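Local coordinates for peroxisomal catalase A (Saccharomyces cerevisiae, PDB 1A4E), which breaks down hydrogen peroxide to water and oxygen with the help of a heme, probably protecting the cell from peroxide made by peroxisomal oxidases, at residues B[80-83]-B[84-88]; B[266-269]-B[270-273]; B[375-378]-B[379-383]. One frame throughout, in Å; residues are numbered along the deposited sequence.

Contact 1. Residues B[80-83]-B[84-88]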
# COMPACT_ATOMS: atom_id res chain seq x y z
N MET B 80 21.77 29.69 -1.03
CA MET B 80 22.90 28.83 -0.73
C MET B 80 24.20 29.34 -1.36
O MET B 80 25.28 29.00 -0.89
CB MET B 80 22.62 27.41 -1.21
CG MET B 80 22.50 27.19 -2.71
SD MET B 80 22.24 25.45 -3.13
CE MET B 80 23.78 24.71 -2.67
N PHE B 81 24.09 30.17 -2.40
CA PHE B 81 25.23 30.76 -3.07
C PHE B 81 25.52 32.19 -2.64
O PHE B 81 26.51 32.75 -3.09
CB PHE B 81 25.01 30.76 -4.59
CG PHE B 81 24.81 29.41 -5.24
CD1 PHE B 81 25.69 28.35 -4.98
CD2 PHE B 81 23.76 29.23 -6.13
CE1 PHE B 81 25.51 27.12 -5.62
CE2 PHE B 81 23.58 28.00 -6.77
CZ PHE B 81 24.45 26.95 -6.51
N SER B 82 24.74 32.81 -1.74
CA SER B 82 24.88 34.23 -1.44
C SER B 82 26.16 34.79 -0.85
O SER B 82 26.42 35.98 -1.05
CB SER B 82 23.73 34.66 -0.54
OG SER B 82 23.76 33.99 0.70
N LYS B 83 26.97 34.03 -0.11
CA LYS B 83 28.22 34.53 0.47
C LYS B 83 29.31 33.49 0.30
O LYS B 83 29.04 32.29 0.30
CB LYS B 83 28.15 34.80 1.99
CG LYS B 83 27.08 35.74 2.57
CD LYS B 83 25.85 34.96 3.06
CE LYS B 83 24.77 35.83 3.73
NZ LYS B 83 23.71 35.01 4.31
N ILE B 84 30.56 33.94 0.13
CA ILE B 84 31.70 33.04 0.01
C ILE B 84 32.03 32.48 1.38
O ILE B 84 32.16 33.18 2.38
CB ILE B 84 32.91 33.81 -0.60
CG1 ILE B 84 32.56 34.16 -2.04
CG2 ILE B 84 34.20 32.98 -0.56
CD1 ILE B 84 33.66 34.83 -2.86
N GLY B 85 32.12 31.15 1.40
CA GLY B 85 32.41 30.42 2.61
C GLY B 85 31.16 29.82 3.24
O GLY B 85 31.27 29.04 4.19
N LYS B 86 29.97 30.17 2.73
CA LYS B 86 28.72 29.67 3.24
C LYS B 86 28.57 28.18 2.97
O LYS B 86 28.72 27.71 1.84
CB LYS B 86 27.59 30.43 2.59
CG LYS B 86 26.19 30.06 3.04
CD LYS B 86 25.25 31.12 2.50
CE LYS B 86 23.87 30.85 3.03
NZ LYS B 86 23.06 32.05 2.87
N ARG B 87 28.34 27.45 4.06
CA ARG B 87 28.13 26.01 3.98
C ARG B 87 26.67 25.63 4.09
O ARG B 87 25.88 26.25 4.80
CB ARG B 87 28.88 25.30 5.07
CG ARG B 87 30.38 25.41 4.89
CD ARG B 87 31.05 24.65 6.01
NE ARG B 87 32.48 24.74 5.85
CZ ARG B 87 33.31 23.88 6.43
NH1 ARG B 87 32.87 22.88 7.20
NH2 ARG B 87 34.62 24.00 6.20
N THR B 88 26.32 24.60 3.33
CA THR B 88 24.98 24.05 3.30
C THR B 88 25.16 22.56 3.45
O THR B 88 25.93 21.95 2.70
CB THR B 88 24.31 24.39 1.96
OG1 THR B 88 24.15 25.80 1.97
CG2 THR B 88 22.98 23.70 1.73
O HOH W 1 26.35 26.93 0.69

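Contact 2. Residues B[266-269]-B[270-273]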
# COMPACT_ATOMS: atom_id res chain seq x y z
N THR B 266 27.93 28.77 -18.56
CA THR B 266 26.77 29.60 -18.79
C THR B 266 26.68 30.00 -20.25
O THR B 266 27.64 29.91 -21.02
CB THR B 266 26.82 30.85 -17.91
OG1 THR B 266 28.06 31.50 -18.13
CG2 THR B 266 26.66 30.49 -16.45
N MET B 267 25.48 30.45 -20.62
CA MET B 267 25.15 30.77 -21.99
C MET B 267 23.90 31.63 -22.01
O MET B 267 22.97 31.38 -21.24
CB MET B 267 24.91 29.46 -22.73
CG MET B 267 24.69 29.63 -24.20
SD MET B 267 24.18 28.11 -25.01
CE MET B 267 25.71 27.24 -24.95
N THR B 268 23.83 32.64 -22.87
CA THR B 268 22.62 33.43 -23.02
C THR B 268 21.70 32.81 -24.07
O THR B 268 22.04 31.83 -24.73
CB THR B 268 22.96 34.89 -23.41
OG1 THR B 268 23.63 34.87 -24.67
CG2 THR B 268 23.80 35.57 -22.34
N GLU B 269 20.51 33.38 -24.20
CA GLU B 269 19.55 32.92 -25.20
C GLU B 269 20.05 33.18 -26.63
O GLU B 269 19.85 32.37 -27.53
CB GLU B 269 18.25 33.63 -24.90
CG GLU B 269 17.05 33.08 -25.66
CD GLU B 269 15.73 33.79 -25.38
OE1 GLU B 269 15.71 34.87 -24.77
OE2 GLU B 269 14.70 33.26 -25.79
N ARG B 270 20.76 34.31 -26.82
CA ARG B 270 21.40 34.70 -28.08
C ARG B 270 22.47 33.69 -28.49
O ARG B 270 22.51 33.29 -29.65
CB ARG B 270 21.98 36.11 -27.89
CG ARG B 270 23.07 36.68 -28.81
CD ARG B 270 23.54 37.93 -28.06
NE ARG B 270 24.88 38.46 -28.35
CZ ARG B 270 26.03 37.97 -27.86
NH1 ARG B 270 26.09 36.90 -27.05
NH2 ARG B 270 27.17 38.61 -28.13
N ASP B 271 23.33 33.25 -27.55
CA ASP B 271 24.32 32.22 -27.85
C ASP B 271 23.66 30.90 -28.20
O ASP B 271 24.16 30.19 -29.07
CB ASP B 271 25.23 31.94 -26.67
CG ASP B 271 26.01 33.11 -26.12
OD1 ASP B 271 26.52 33.91 -26.89
OD2 ASP B 271 26.12 33.20 -24.90
N ALA B 272 22.53 30.59 -27.54
CA ALA B 272 21.79 29.36 -27.79
C ALA B 272 21.25 29.29 -29.21
O ALA B 272 21.25 28.22 -29.82
CB ALA B 272 20.61 29.25 -26.84
N LYS B 273 20.84 30.45 -29.76
CA LYS B 273 20.36 30.56 -31.13
C LYS B 273 21.48 30.36 -32.14
O LYS B 273 21.24 29.88 -33.24
CB LYS B 273 19.72 31.91 -31.37
CG LYS B 273 18.35 32.05 -30.74
CD LYS B 273 17.97 33.52 -30.71
CE LYS B 273 16.54 33.71 -30.20
NZ LYS B 273 16.26 35.11 -29.95

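Contact 3. Residues B[375-378]-B[379-383]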
# COMPACT_ATOMS: atom_id res chain seq x y z
N PRO B 375 -1.76 8.62 5.12
CA PRO B 375 -1.16 7.63 6.01
C PRO B 375 0.20 8.03 6.55
O PRO B 375 0.99 8.67 5.86
CB PRO B 375 -1.13 6.36 5.17
CG PRO B 375 -1.16 6.85 3.74
CD PRO B 375 -2.09 8.05 3.82
N MET B 376 0.43 7.68 7.83
CA MET B 376 1.67 7.93 8.54
C MET B 376 2.07 9.39 8.56
O MET B 376 3.18 9.78 8.20
CB MET B 376 2.79 7.08 7.92
CG MET B 376 2.62 5.58 8.13
SD MET B 376 2.65 5.14 9.89
CE MET B 376 4.30 5.58 10.38
N ASN B 377 1.09 10.22 8.95
CA ASN B 377 1.32 11.64 9.14
C ASN B 377 1.74 11.74 10.61
O ASN B 377 0.94 11.70 11.54
CB ASN B 377 0.03 12.42 8.89
CG ASN B 377 0.26 13.92 8.83
OD1 ASN B 377 0.88 14.52 9.71
ND2 ASN B 377 -0.24 14.57 7.78
N VAL B 378 3.06 11.81 10.78
CA VAL B 378 3.68 11.76 12.10
C VAL B 378 4.15 13.08 12.68
O VAL B 378 4.59 13.07 13.83
CB VAL B 378 4.89 10.78 12.08
CG1 VAL B 378 4.39 9.37 11.79
CG2 VAL B 378 5.91 11.18 11.01
N ASN B 379 4.09 14.20 11.96
CA ASN B 379 4.62 15.45 12.52
C ASN B 379 3.58 16.31 13.22
O ASN B 379 3.87 17.46 13.56
CB ASN B 379 5.29 16.27 11.41
CG ASN B 379 4.36 16.84 10.34
OD1 ASN B 379 3.15 16.64 10.35
ND2 ASN B 379 4.92 17.57 9.38
N GLY B 380 2.37 15.79 13.45
CA GLY B 380 1.33 16.53 14.14
C GLY B 380 0.24 17.05 13.21
O GLY B 380 -0.79 17.54 13.70
N ASN B 381 0.43 16.98 11.88
CA ASN B 381 -0.52 17.44 10.86
C ASN B 381 -1.01 18.88 11.06
O ASN B 381 -2.16 19.24 10.78
CB ASN B 381 -1.69 16.44 10.84
CG ASN B 381 -2.55 16.51 9.59
OD1 ASN B 381 -2.14 17.02 8.55
ND2 ASN B 381 -3.77 16.01 9.65
N PHE B 382 -0.09 19.72 11.53
CA PHE B 382 -0.28 21.14 11.85
C PHE B 382 -1.36 21.43 12.89
O PHE B 382 -1.83 22.56 13.00
CB PHE B 382 -0.59 21.95 10.57
CG PHE B 382 0.51 21.86 9.53
CD1 PHE B 382 1.85 22.07 9.91
CD2 PHE B 382 0.19 21.54 8.22
CE1 PHE B 382 2.86 21.94 8.96
CE2 PHE B 382 1.21 21.42 7.27
CZ PHE B 382 2.54 21.61 7.64
N GLY B 383 -1.74 20.42 13.68
CA GLY B 383 -2.72 20.57 14.74
C GLY B 383 -4.07 21.07 14.23
O GLY B 383 -4.60 20.63 13.21
O HOH W 2 0.85 13.25 13.82

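Contact 1. Residues B[80-83]-B[84-88]
A type II beta turn from K83 to K86 reverses the chain ahead of strand 87-95. It is closed by a weak bond from K86 N to K83 O, 3.4 Å. G85, in the third position with positive phi, takes a backbone shape in which a CB would collide with the preceding carbonyl oxygen. The side chain of K86 leaves the turn with CG anti to its own N (chi1 -178°) and runs fully extended back over the 80-83 segment. Its CD passes 3.9 Å from K83 CD, the two chains crossing obliquely, and NZ comes to rest 3.0 Å from S82 OG. Two firmer partners outside the turn hold this ammonium: the carbonyl of A79, which also binds S82 OG, and E120, whose salt bridge probably eases the closeness of K83 NZ, 3.4 Å from K86 NZ. Deeper in, a water joins both arms: it donates to M80 O (2.8 Å) and K86 O (2.7 Å) and accepts from T88 OG1 (2.8 Å), thus satisfying two carbonyls and a buried hydroxyl. Beside it M80 CB lies against T88 OG1, and both side chains pack on F117 and T119 of strand 112-119. Together these features make a type II turn, with a water bridging the two arms that run into it, leading into strand 87-95 of the catalase beta-barrel sheet, where G85 and K86 begin the backbone pairing, both with V68.

Contact 2. Residues B[266-269]-B[270-273]
Between M267 and E269 the chain passes from the end of strand 259-267 into the short helix 269-274, and its first turn is built by A272 N bonding to T268 O (3.1 Å, 150°) and K273 N to E269 O (3.1 Å). T268 is the N-cap. Its hydroxyl lies between the backbone N and the carbonyl carbon (chi1 62°), from where it faces the start of the helix and accepts a weak bond from D271 N, 3.3 Å away. The bonding is reciprocal: D271 OD2 accepts from T268 N (3.1 Å) in a nearly straight bond that reaches the oxygen on its anti side, well out of the carboxylate plane. The same OD2 also takes a weak bond from T268 OG1 at 3.0 Å, and so is gripped twice by one residue. The other oxygen, OD1, forms a salt bridge to R270 NH1 at 3.0 Å, which probably helps to hold the rotation of the carboxylate. A negative group at this helix start would probably be favoured by the amides pointing out of it. The apolar part of the contact is made by M267. Its CG is tight against D271 CB at 3.4 Å, and the extended chain carries SD alongside A272 and bends only beyond it, at CE, while L275, V279, W286 and F291 pack round the methionine. Reciprocal bonds between the backbone and side chains of T268 and D271 are the mark of a capping box, here starting a helix directly at the end of a barrel strand.

Contact 3. Residues B[375-378]-B[379-383]
The amides of N377 and N381 meet across a bend of the chain, with N379 close by. N377 has CG anti to its backbone N (chi1 -170°), which sends the amide forward along the chain to N381. The two side chains meet at about a right angle with their amide planes 54° apart: N377 ND2 stands 3.2 Å from N381 OD1, and N377 OD1 is 3.4 Å from N381 CB. N379 is turned otherwise, its CG wedged between the backbone N and carbonyl carbon (chi1 68°), and its OD1 accepts from N381 N at 3.1 Å, an Asx turn. This oxygen is also 3.2 Å from N377 OD1, likewise an acceptor, which takes a weak bond from Q355 NE2. A type I' turn follows at once from G380 to G383, closed by G383 N to G380 O (3.0 Å), in the long connection that, as in other catalases, leads from the helix of the heme tyrosine toward the C-terminal helices. A water bridges N377 O (2.8 Å) and G380 N across the bend. N377 ND2 bonds the carbonyl of D373, and an alanine at N377 would probably leave that carbonyl without this donor and open a gap beside N381. N381 ND2 bonds D373 OD1 and N307 OD1 of a neighbouring subunit, on which V378 meets its own counterpart.

In the fold
The contacts follow one another along the chain without touching. Contacts 1 and 2 belong to the same antiparallel sheet: strand 87-95, which contact 1 opens, is linked through strands 59-68 and 294-303 to strand 259-267, which contact 2 ends. Their centres are about 27 Å apart and their nearest atoms about 10 Å. Contact 3 stands apart from the sheet, its centre about 33 Å from that of contact 1 and 46 Å from that of contact 2, and it alone of the three meets neighbouring subunits. All lie away from the heme site of H56, N129 and Y341; contact 3 comes later in the chain than helix 332-348, which carries Y341, the heme iron's ligand.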